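Local coordinates for protein ebony (Drosophila melanogaster, PDB 6DYM) that probably couples beta-alanine to biogenic amines such as dopamine, this chain being the C-terminal condensation domain of a nonribosomal peptide synthetase that forms the amide bond, at residues F62-T67 and R71-A76; F142-V147 and D173-K178; S24-A29 and T42-I47; E57-F62 and R152-A157. All coordinates share one frame; numbering follows the deposited sequence. Where two conformers were deposited one is given.

Contact 1: F62-T67 and R71-A76; sequences FVVYDT and RIIGTA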
# COMPACT_ATOMS: atom_id res chain seq x y z
N PHE A 62 0.54 -11.14 3.47
CA PHE A 62 1.17 -11.80 4.61
C PHE A 62 1.27 -10.83 5.78
O PHE A 62 1.11 -9.62 5.63
CB PHE A 62 2.55 -12.37 4.25
CG PHE A 62 3.55 -11.33 3.76
CD1 PHE A 62 4.30 -10.59 4.66
CD2 PHE A 62 3.76 -11.14 2.41
CE1 PHE A 62 5.21 -9.65 4.22
CE2 PHE A 62 4.68 -10.21 1.96
CZ PHE A 62 5.41 -9.47 2.87
N VAL A 63 1.52 -11.40 6.96
CA VAL A 63 1.84 -10.64 8.15
C VAL A 63 3.28 -10.97 8.55
O VAL A 63 3.84 -12.01 8.18
CB VAL A 63 0.87 -10.94 9.32
CG1 VAL A 63 -0.52 -10.40 9.01
CG2 VAL A 63 0.81 -12.44 9.60
N VAL A 64 3.88 -10.07 9.32
CA VAL A 64 5.24 -10.26 9.81
C VAL A 64 5.18 -10.42 11.32
O VAL A 64 4.66 -9.54 12.03
CB VAL A 64 6.17 -9.10 9.42
CG1 VAL A 64 7.54 -9.29 10.05
CG2 VAL A 64 6.28 -9.00 7.92
N TYR A 65 5.70 -11.54 11.81
CA TYR A 65 5.79 -11.82 13.24
C TYR A 65 7.16 -11.42 13.77
O TYR A 65 8.18 -11.67 13.12
CB TYR A 65 5.53 -13.30 13.52
CG TYR A 65 4.07 -13.70 13.57
CD1 TYR A 65 3.35 -13.63 14.76
CD2 TYR A 65 3.41 -14.14 12.43
CE1 TYR A 65 2.02 -13.99 14.82
CE2 TYR A 65 2.07 -14.50 12.48
CZ TYR A 65 1.38 -14.42 13.67
OH TYR A 65 0.05 -14.78 13.72
N ASP A 66 7.18 -10.80 14.94
CA ASP A 66 8.38 -10.75 15.77
C ASP A 66 8.50 -12.13 16.41
O ASP A 66 7.74 -12.47 17.31
CB ASP A 66 8.28 -9.65 16.82
CG ASP A 66 9.54 -9.51 17.68
OD1 ASP A 66 10.37 -10.45 17.75
OD2 ASP A 66 9.70 -8.45 18.32
N THR A 67 9.44 -12.94 15.92
CA THR A 67 9.56 -14.32 16.40
C THR A 67 9.95 -14.38 17.87
O THR A 67 9.66 -15.39 18.53
CB THR A 67 10.56 -15.10 15.55
OG1 THR A 67 11.87 -14.55 15.72
CG2 THR A 67 10.17 -15.06 14.08
N ARG A 71 4.30 -11.85 18.15
CA ARG A 71 3.24 -10.90 17.84
C ARG A 71 3.47 -10.27 16.47
O ARG A 71 4.60 -10.16 15.99
CB ARG A 71 3.15 -9.81 18.91
CG ARG A 71 2.80 -10.35 20.29
CD ARG A 71 2.49 -9.23 21.27
NE ARG A 71 2.18 -9.75 22.60
CZ ARG A 71 2.28 -9.05 23.72
NH1 ARG A 71 2.66 -7.78 23.67
NH2 ARG A 71 1.98 -9.61 24.88
N ILE A 72 2.37 -9.84 15.85
CA ILE A 72 2.42 -9.25 14.51
C ILE A 72 2.90 -7.81 14.62
O ILE A 72 2.35 -7.02 15.39
CB ILE A 72 1.04 -9.33 13.84
CG1 ILE A 72 0.65 -10.78 13.57
CG2 ILE A 72 1.03 -8.53 12.53
CD1 ILE A 72 -0.72 -10.94 12.93
N ILE A 73 3.93 -7.47 13.84
CA ILE A 73 4.49 -6.12 13.83
C ILE A 73 4.38 -5.44 12.48
O ILE A 73 4.75 -4.27 12.36
CB ILE A 73 5.96 -6.11 14.30
CG1 ILE A 73 6.83 -6.94 13.35
CG2 ILE A 73 6.08 -6.62 15.73
CD1 ILE A 73 8.32 -6.69 13.53
N GLY A 74 3.90 -6.13 11.45
CA GLY A 74 3.76 -5.51 10.14
C GLY A 74 2.91 -6.36 9.23
O GLY A 74 2.63 -7.53 9.51
N THR A 75 2.48 -5.75 8.13
CA THR A 75 1.67 -6.50 7.18
C THR A 75 1.81 -5.90 5.78
O THR A 75 1.99 -4.69 5.62
CB THR A 75 0.19 -6.54 7.60
OG1 THR A 75 -0.51 -7.48 6.78
CG2 THR A 75 -0.47 -5.16 7.46
N ALA A 76 1.75 -6.78 4.79
CA ALA A 76 1.82 -6.40 3.38
C ALA A 76 0.60 -6.99 2.68
O ALA A 76 0.48 -8.22 2.58
CB ALA A 76 3.11 -6.89 2.74

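Contact 2: F142-V147 and D173-K178; sequences FMEHEV and DVYHYK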
# COMPACT_ATOMS: atom_id res chain seq x y z
N PHE A 142 12.36 -6.00 5.54
CA PHE A 142 11.94 -7.40 5.54
C PHE A 142 10.72 -7.61 4.65
O PHE A 142 10.68 -8.55 3.85
CB PHE A 142 11.66 -7.85 6.97
CG PHE A 142 11.34 -9.31 7.10
CD1 PHE A 142 12.35 -10.26 7.19
CD2 PHE A 142 10.02 -9.74 7.15
CE1 PHE A 142 12.05 -11.61 7.31
CE2 PHE A 142 9.71 -11.09 7.28
CZ PHE A 142 10.72 -12.02 7.36
N MET A 143 9.71 -6.75 4.78
CA MET A 143 8.52 -6.89 3.94
C MET A 143 8.84 -6.62 2.48
O MET A 143 8.29 -7.27 1.59
CB MET A 143 7.43 -5.94 4.42
CG MET A 143 6.99 -6.18 5.84
SD MET A 143 5.44 -5.36 6.17
CE MET A 143 5.98 -3.69 6.48
N GLU A 144 9.71 -5.65 2.21
CA GLU A 144 10.11 -5.38 0.83
C GLU A 144 10.77 -6.61 0.22
O GLU A 144 10.53 -6.95 -0.94
CB GLU A 144 11.05 -4.18 0.82
CG GLU A 144 11.62 -3.83 -0.52
CD GLU A 144 10.58 -3.79 -1.62
OE1 GLU A 144 10.86 -4.37 -2.70
OE2 GLU A 144 9.52 -3.18 -1.41
N HIS A 145 11.63 -7.27 1.00
CA HIS A 145 12.29 -8.48 0.54
C HIS A 145 11.30 -9.62 0.33
O HIS A 145 11.43 -10.40 -0.62
CB HIS A 145 13.38 -8.88 1.55
CG HIS A 145 14.09 -10.17 1.25
ND1 HIS A 145 13.60 -11.40 1.65
CD2 HIS A 145 15.27 -10.42 0.64
CE1 HIS A 145 14.44 -12.35 1.27
NE2 HIS A 145 15.46 -11.78 0.65
N GLU A 146 10.30 -9.73 1.20
CA GLU A 146 9.35 -10.84 1.09
C GLU A 146 8.32 -10.62 -0.01
O GLU A 146 7.85 -11.60 -0.61
CB GLU A 146 8.65 -11.08 2.42
CG GLU A 146 9.54 -11.75 3.46
CD GLU A 146 10.13 -13.06 2.95
OE1 GLU A 146 9.34 -13.98 2.63
OE2 GLU A 146 11.37 -13.17 2.87
N VAL A 147 7.94 -9.38 -0.29
CA VAL A 147 7.04 -9.13 -1.41
C VAL A 147 7.70 -9.58 -2.71
O VAL A 147 7.06 -10.22 -3.56
CB VAL A 147 6.63 -7.65 -1.46
CG1 VAL A 147 5.90 -7.34 -2.76
CG2 VAL A 147 5.73 -7.31 -0.28
N ASP A 173 13.30 3.28 -4.45
CA ASP A 173 14.45 3.64 -5.28
C ASP A 173 15.65 2.75 -4.99
O ASP A 173 16.29 2.24 -5.92
CB ASP A 173 14.81 5.11 -5.07
CG ASP A 173 13.65 6.05 -5.37
OD1 ASP A 173 12.95 5.83 -6.38
OD2 ASP A 173 13.44 7.00 -4.58
N VAL A 174 15.99 2.55 -3.71
CA VAL A 174 17.19 1.77 -3.42
C VAL A 174 16.97 0.28 -3.65
O VAL A 174 17.95 -0.48 -3.75
CB VAL A 174 17.71 2.04 -1.99
CG1 VAL A 174 18.04 3.51 -1.83
CG2 VAL A 174 16.71 1.59 -0.93
N TYR A 175 15.72 -0.17 -3.76
CA TYR A 175 15.42 -1.53 -4.18
C TYR A 175 15.30 -1.65 -5.69
O TYR A 175 14.84 -2.69 -6.18
CB TYR A 175 14.15 -2.03 -3.49
CG TYR A 175 14.42 -2.63 -2.13
CD1 TYR A 175 14.75 -3.97 -1.98
CD2 TYR A 175 14.39 -1.83 -0.99
CE1 TYR A 175 15.01 -4.51 -0.74
CE2 TYR A 175 14.65 -2.37 0.26
CZ TYR A 175 14.97 -3.71 0.38
OH TYR A 175 15.23 -4.24 1.63
N HIS A 176 15.70 -0.61 -6.43
CA HIS A 176 15.78 -0.61 -7.89
C HIS A 176 14.41 -0.72 -8.56
O HIS A 176 14.27 -1.30 -9.64
CB HIS A 176 16.71 -1.71 -8.39
CG HIS A 176 18.06 -1.67 -7.75
ND1 HIS A 176 18.52 -2.65 -6.90
CD2 HIS A 176 19.03 -0.73 -7.80
CE1 HIS A 176 19.72 -2.33 -6.47
NE2 HIS A 176 20.06 -1.17 -7.00
N TYR A 177 13.38 -0.14 -7.94
CA TYR A 177 12.12 0.05 -8.65
C TYR A 177 12.30 1.13 -9.70
O TYR A 177 12.97 2.14 -9.48
CB TYR A 177 11.02 0.46 -7.68
CG TYR A 177 10.39 -0.69 -6.94
CD1 TYR A 177 11.04 -1.29 -5.86
CD2 TYR A 177 9.14 -1.17 -7.30
CE1 TYR A 177 10.45 -2.34 -5.17
CE2 TYR A 177 8.55 -2.22 -6.62
CZ TYR A 177 9.21 -2.81 -5.56
OH TYR A 177 8.62 -3.85 -4.88
N LYS A 178 11.69 0.91 -10.87
CA LYS A 178 11.69 1.91 -11.92
C LYS A 178 10.59 2.94 -11.65
O LYS A 178 9.47 2.58 -11.30
CB LYS A 178 11.48 1.24 -13.28
CG LYS A 178 11.98 2.04 -14.46
CD LYS A 178 11.22 1.68 -15.72
CE LYS A 178 12.12 1.67 -16.94
NZ LYS A 178 12.91 0.40 -17.04

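Contact 3: S24-A29 and T42-I47; sequences SFYNKA and TDYSDI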
# COMPACT_ATOMS: atom_id res chain seq x y z
N SER A 24 -1.20 2.98 11.17
CA SER A 24 -0.17 3.39 10.22
C SER A 24 -0.65 4.49 9.28
O SER A 24 0.15 5.31 8.83
CB SER A 24 0.32 2.19 9.42
OG SER A 24 0.88 2.58 8.18
N PHE A 25 -1.95 4.54 8.98
CA PHE A 25 -2.47 5.51 8.02
C PHE A 25 -3.13 6.71 8.69
O PHE A 25 -2.78 7.85 8.38
CB PHE A 25 -3.46 4.85 7.05
CG PHE A 25 -2.85 3.80 6.16
CD1 PHE A 25 -1.47 3.60 6.11
CD2 PHE A 25 -3.65 3.01 5.35
CE1 PHE A 25 -0.91 2.63 5.29
CE2 PHE A 25 -3.10 2.03 4.53
CZ PHE A 25 -1.73 1.85 4.50
N TYR A 26 -4.07 6.47 9.61
CA TYR A 26 -4.91 7.54 10.14
C TYR A 26 -4.06 8.67 10.70
O TYR A 26 -3.21 8.44 11.57
CB TYR A 26 -5.84 6.99 11.22
CG TYR A 26 -6.62 8.07 11.93
CD1 TYR A 26 -7.74 8.65 11.35
CD2 TYR A 26 -6.22 8.52 13.18
CE1 TYR A 26 -8.45 9.64 12.00
CE2 TYR A 26 -6.93 9.52 13.84
CZ TYR A 26 -8.04 10.07 13.24
OH TYR A 26 -8.74 11.06 13.89
N ASN A 27 -4.31 9.89 10.20
CA ASN A 27 -3.55 11.10 10.51
C ASN A 27 -2.16 11.06 9.88
O ASN A 27 -1.66 12.09 9.42
CB ASN A 27 -3.45 11.32 12.02
CG ASN A 27 -4.64 12.07 12.59
OD1 ASN A 27 -5.41 12.69 11.86
ND2 ASN A 27 -4.79 12.00 13.91
N LYS A 28 -1.53 9.88 9.85
CA LYS A 28 -0.17 9.75 9.36
C LYS A 28 -0.07 9.91 7.84
O LYS A 28 0.95 10.41 7.35
CB LYS A 28 0.43 8.39 9.74
CG LYS A 28 0.22 7.91 11.19
CD LYS A 28 0.18 9.01 12.24
CE LYS A 28 -0.56 8.55 13.50
NZ LYS A 28 -1.74 7.69 13.16
N ALA A 29 -1.11 9.55 7.10
CA ALA A 29 -0.99 9.42 5.65
C ALA A 29 -0.80 10.78 4.97
O ALA A 29 -1.45 11.77 5.32
CB ALA A 29 -2.21 8.71 5.08
N THR A 42 -12.61 4.58 11.04
CA THR A 42 -13.48 3.55 10.48
C THR A 42 -13.50 3.57 8.96
O THR A 42 -13.90 2.58 8.35
CB THR A 42 -14.90 3.70 11.03
OG1 THR A 42 -15.47 4.94 10.59
CG2 THR A 42 -14.89 3.65 12.56
N ASP A 43 -13.09 4.68 8.34
CA ASP A 43 -13.00 4.70 6.88
C ASP A 43 -12.01 3.66 6.38
O ASP A 43 -12.24 3.01 5.35
CB ASP A 43 -12.62 6.10 6.39
CG ASP A 43 -13.61 7.16 6.83
OD1 ASP A 43 -14.83 6.88 6.83
OD2 ASP A 43 -13.18 8.29 7.17
N TYR A 44 -10.90 3.47 7.10
CA TYR A 44 -9.94 2.45 6.71
C TYR A 44 -10.44 1.05 7.07
O TYR A 44 -10.36 0.13 6.24
CB TYR A 44 -8.59 2.72 7.38
CG TYR A 44 -7.97 4.06 7.03
CD1 TYR A 44 -7.33 4.25 5.82
CD2 TYR A 44 -8.03 5.12 7.93
CE1 TYR A 44 -6.75 5.48 5.50
CE2 TYR A 44 -7.46 6.34 7.62
CZ TYR A 44 -6.83 6.51 6.41
OH TYR A 44 -6.26 7.73 6.12
N SER A 45 -10.95 0.87 8.29
CA SER A 45 -11.38 -0.46 8.71
C SER A 45 -12.59 -0.94 7.92
O SER A 45 -12.72 -2.14 7.68
CB SER A 45 -11.67 -0.47 10.21
OG SER A 45 -12.71 0.43 10.54
N ASP A 46 -13.47 -0.02 7.50
CA ASP A 46 -14.62 -0.41 6.69
C ASP A 46 -14.16 -1.01 5.36
O ASP A 46 -14.71 -2.02 4.91
CB ASP A 46 -15.54 0.78 6.44
CG ASP A 46 -16.38 1.14 7.66
OD1 ASP A 46 -16.28 0.45 8.70
OD2 ASP A 46 -17.14 2.13 7.58
N ILE A 47 -13.16 -0.40 4.73
CA ILE A 47 -12.64 -0.92 3.46
C ILE A 47 -12.02 -2.30 3.68
O ILE A 47 -12.26 -3.23 2.90
CB ILE A 47 -11.63 0.07 2.85
CG1 ILE A 47 -12.36 1.29 2.28
CG2 ILE A 47 -10.80 -0.62 1.77
CD1 ILE A 47 -11.46 2.51 2.12

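Contact 4: E57-F62 and R152-A157; sequences ERDLSF and REKQFA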
# COMPACT_ATOMS: atom_id res chain seq x y z
N GLU A 57 -8.22 -15.10 0.71
CA GLU A 57 -8.35 -16.23 -0.21
C GLU A 57 -7.42 -16.12 -1.41
O GLU A 57 -6.95 -17.14 -1.92
CB GLU A 57 -9.81 -16.37 -0.65
CG GLU A 57 -10.76 -16.70 0.50
CD GLU A 57 -11.87 -17.67 0.12
OE1 GLU A 57 -12.55 -17.42 -0.90
OE2 GLU A 57 -12.05 -18.68 0.84
N ARG A 58 -7.13 -14.90 -1.88
CA ARG A 58 -6.19 -14.75 -2.99
C ARG A 58 -4.78 -15.22 -2.63
O ARG A 58 -4.00 -15.53 -3.54
CB ARG A 58 -6.15 -13.30 -3.46
CG ARG A 58 -7.48 -12.81 -4.01
CD ARG A 58 -7.86 -13.56 -5.26
NE ARG A 58 -9.07 -13.00 -5.86
CZ ARG A 58 -9.91 -13.68 -6.64
NH1 ARG A 58 -9.68 -14.95 -6.92
NH2 ARG A 58 -10.98 -13.07 -7.13
N ASP A 59 -4.44 -15.26 -1.34
CA ASP A 59 -3.17 -15.83 -0.86
C ASP A 59 -1.95 -15.11 -1.43
O ASP A 59 -0.96 -15.73 -1.80
CB ASP A 59 -3.11 -17.33 -1.17
CG ASP A 59 -2.06 -18.05 -0.32
OD1 ASP A 59 -1.94 -17.74 0.88
OD2 ASP A 59 -1.37 -18.94 -0.86
N LEU A 60 -2.01 -13.78 -1.48
CA LEU A 60 -0.88 -12.97 -1.92
C LEU A 60 -0.37 -12.04 -0.83
O LEU A 60 0.66 -11.38 -1.04
CB LEU A 60 -1.25 -12.15 -3.16
CG LEU A 60 -1.71 -12.92 -4.40
CD1 LEU A 60 -2.21 -11.96 -5.46
CD2 LEU A 60 -0.58 -13.79 -4.95
N SER A 61 -1.04 -11.97 0.31
CA SER A 61 -0.69 -11.06 1.39
C SER A 61 -0.11 -11.85 2.55
O SER A 61 -0.23 -13.08 2.62
CB SER A 61 -1.92 -10.27 1.84
OG SER A 61 -2.58 -9.68 0.73
N PHE A 62 0.54 -11.14 3.47
CA PHE A 62 1.17 -11.80 4.61
C PHE A 62 1.27 -10.83 5.78
O PHE A 62 1.11 -9.62 5.63
CB PHE A 62 2.55 -12.37 4.25
CG PHE A 62 3.55 -11.33 3.76
CD1 PHE A 62 4.30 -10.59 4.66
CD2 PHE A 62 3.76 -11.14 2.41
CE1 PHE A 62 5.21 -9.65 4.22
CE2 PHE A 62 4.68 -10.21 1.96
CZ PHE A 62 5.41 -9.47 2.87
N ARG A 152 8.04 -13.72 -7.31
CA ARG A 152 8.69 -14.76 -8.10
C ARG A 152 8.03 -16.11 -7.88
O ARG A 152 7.75 -16.84 -8.84
CB ARG A 152 10.18 -14.88 -7.75
CG ARG A 152 10.87 -13.64 -7.23
CD ARG A 152 12.38 -13.80 -7.25
NE ARG A 152 12.85 -14.81 -6.30
CZ ARG A 152 13.17 -14.56 -5.03
NH1 ARG A 152 13.08 -13.32 -4.55
NH2 ARG A 152 13.58 -15.54 -4.23
N GLU A 153 7.78 -16.47 -6.62
CA GLU A 153 7.27 -17.80 -6.31
C GLU A 153 5.86 -18.00 -6.88
O GLU A 153 5.49 -19.11 -7.26
CB GLU A 153 7.31 -18.02 -4.80
CG GLU A 153 6.25 -18.93 -4.23
CD GLU A 153 6.16 -18.83 -2.71
OE1 GLU A 153 7.17 -19.12 -2.04
OE2 GLU A 153 5.08 -18.45 -2.19
N LYS A 154 5.08 -16.93 -6.95
CA LYS A 154 3.75 -16.97 -7.55
C LYS A 154 3.78 -16.67 -9.05
O LYS A 154 2.72 -16.60 -9.67
CB LYS A 154 2.81 -15.99 -6.84
CG LYS A 154 2.61 -16.29 -5.36
CD LYS A 154 1.47 -17.27 -5.16
CE LYS A 154 1.25 -17.57 -3.69
NZ LYS A 154 0.08 -18.47 -3.49
N GLN A 155 4.97 -16.49 -9.63
CA GLN A 155 5.15 -16.37 -11.08
C GLN A 155 4.56 -15.08 -11.65
O GLN A 155 4.04 -15.06 -12.76
CB GLN A 155 4.58 -17.59 -11.82
CG GLN A 155 5.14 -18.93 -11.37
CD GLN A 155 4.70 -20.08 -12.27
OE1 GLN A 155 4.27 -19.86 -13.40
NE2 GLN A 155 4.81 -21.30 -11.77
N PHE A 156 4.64 -13.99 -10.89
CA PHE A 156 4.26 -12.70 -11.43
C PHE A 156 5.41 -12.12 -12.24
O PHE A 156 6.57 -12.50 -12.08
CB PHE A 156 3.84 -11.74 -10.32
CG PHE A 156 2.44 -11.97 -9.82
CD1 PHE A 156 2.17 -13.00 -8.92
CD2 PHE A 156 1.39 -11.17 -10.25
CE1 PHE A 156 0.88 -13.21 -8.46
CE2 PHE A 156 0.10 -11.38 -9.79
CZ PHE A 156 -0.15 -12.41 -8.89
N ALA A 157 5.08 -11.18 -13.13
CA ALA A 157 6.11 -10.54 -13.94
C ALA A 157 6.78 -9.38 -13.20
O ALA A 157 7.97 -9.12 -13.41
CB ALA A 157 5.52 -10.04 -15.26

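Contact 1: F62-T67 and R71-A76
An antiparallel beta hairpin with a classic bulge pairs strand 62-66 with the start of strand 71-80. Ile73 and Gly74 both face Val64, so the register slips by one residue: Val64 pairs with Gly74, but Tyr65 with Ile72. Val64 is held through both its N and its O, the N bonding to Gly74 O at 2.8 Å and the O taking Ile73 N at the same length. At the far end of the ladder Phe62 and Ala76 form a hydrogen-bonded pair, and Phe62 O has a second donor. Thr75 OG1 reaches it at 2.9 Å from the face of the carbonyl plane opposite to Ala76 N. That hydroxyl is carried there because Thr75 has OG1 trans to the backbone nitrogen (chi1 -170°), beside its own carbonyl.

On this side of the sheet Ile72 is the central apolar residue. Its CG1 lies over one face of the Tyr65 ring, displaced toward the rim, in a CH-pi contact 3.9 Å from the ring centroid, while its CD1 packs against Val63 CB at 3.9 Å. On the reverse side Ala76 CB sits over the Phe62 ring, 3.5 Å from CZ, and Val64 CG2 meets that ring at its edge.

Strand 4-8 borders 62-66, and strand 119-127 runs beside 71-80. Helix 14-25 covers the Val63, Ile72 and Thr75 face through Val17 and Ile20, with His13 just before it bonded to Tyr65 OH. Against Phe62 and Val64 lies helix 133-153, presenting Phe142, Met143 and Val147.

Contact 2: F142-V147 and D173-K178
Glu144 holds CG trans to its backbone nitrogen (chi1 176°) and then bends at chi2 (48°), a path that lays its methylene over Tyr175 and turns its carboxylate to Tyr177. CG lies over the face of the Tyr175 ring, modelled closer than is realistic, so that only the overlap can be relied on; Glu144 CB approaches Tyr175 CZ at 4.0 Å. The glutamate stem runs antiparallel to the tyrosine side chain, with the ring against its CG and the carboxylate at the ring's near end. Tyr177 points back at Glu144 and donates its OH to Glu144 OE1 (3.2 Å), which accepts on its syn lone pair. The carboxylate stands nearly upright to the phenol ring, its plane turned by 81°, and OE1 lies at the ring's edge, also 3.2 Å from Tyr177 CE1.

Both tyrosines follow the last turn of helix 166-174, which closes in a Schellman motif: His176 takes positive phi, and its N bonds to Asp173 O at 3.0 Å. The chain then enters strand 178-184, so the contact ties this helix end to the middle of helix 133-153 in a fold resembling the GNAT acyltransferases. With an alanine here instead of Glu144, Tyr177 OH would probably lose this acceptor and the Tyr175 face its methylene cover. Tyr175 OH is bonded to His141, one turn earlier on the longer helix, and the buried Tyr177 ring also packs on Ile159 of strand 158-163.

Contact 3: S24-A29 and T42-I47
Tyr44 presents a ring face to Phe25 where two helices of the GNAT-like fold, 14-25 and 41-58, come together. The rings form an offset edge-to-face pair, their planes at 64° and their centroids 5.8 Å apart, with the edge of Phe25 directed at Tyr44. Phe25 CD2 is the leading atom of that edge, 3.9 Å from Tyr44 CD1, which lies close to the plane of the phenylalanine ring. The same tyrosine face also receives Phe25 CB, 3.7 Å above the plane and shifted toward the rim, a CH-pi contact. Phe25 therefore touches Tyr44 twice, with its methylene near CE1 and CZ and with its ring edge near CD1. With CG trans to its carbonyl carbon (chi1 -60°), Tyr44 is carried out from helix 41-58 into the bend where helix 14-25 ends.

Tyr26, the first residue beyond that helix, meets a different part of the ring, its CA standing 3.8 Å from Tyr44 CE2. The backbone turns back here, Ala29 N bonding to Phe25 O at 2.7 Å. Leu93 of helix 93-111 and Val39 of the preceding loop also pack on Tyr44. The ring is buried, and its polar end is bonded to Glu32, in the segment joining the two helices. Close to that hydroxyl, Ala29 CB comes within 4.3 Å of Tyr44 OH.

Contact 4: E57-F62 and R152-A157
Lys154 NZ makes a salt bridge with Asp59 OD2 at 3.0 Å, linking the residue just after helix 41-58 to the one just after helix 133-153. The ammonium approaches from above the carboxylate plane, 40° out of it. NZ also lies 3.4 Å from Asp59 O, a weak bond, so one aspartate offers the lysine both side-chain and main-chain oxygen. The lysine chain, bent at chi2 (-88°), meets the Asp59 side chain nearly perpendicularly.

The main-chain polar groups nearby have partners of their own. Leu60 O accepts from Asn78 ND2 and Lys154 O from Asn117 ND2. Gln155 N returns to Arg152 O at 2.9 Å within the Schellman motif that ends helix 133-153. Among the side chains, the Glu153 carboxylate is salt-bridged to Arg149.

Beneath the charges lies an apolar layer. Leu60 CD2 touches Phe156 CE1 at 3.8 Å and Lys154 CD at 4.0 Å, and Leu120 of strand 119-127 packs against both Leu60 and Phe156. Replacing Lys154 by an alanine would probably leave the Asp59 carboxylate without its cation and strip Leu60 of the aliphatic cover of the lysine stem. The chemistry is thus layered, with a partly exposed ion pair over a buried leucine-phenylalanine contact, and the positive charge is likely to offset the negative charge of Asp59.

Overall arrangement
Contact 1 is the most buried of the four, a main-chain ladder within the central sheet, whereas contacts 2, 3 and 4 are partly buried, each involve at least one helix end, and rely on side chains. Helix 133-153 unites three of them: it packs on the strands of contact 1, lends its middle to contact 2 and its end to contact 4. Phe62, shared by contacts 1 and 4, also touches Glu146 and Val147 of contact 2. Contacts 3 and 4 both use helix 41-58 but lie about 25 Å apart, centre to centre. Their chemistry differs accordingly: aromatic packing in contact 3, a tyrosine-carboxylate bond in contact 2, an ion pair in contact 4.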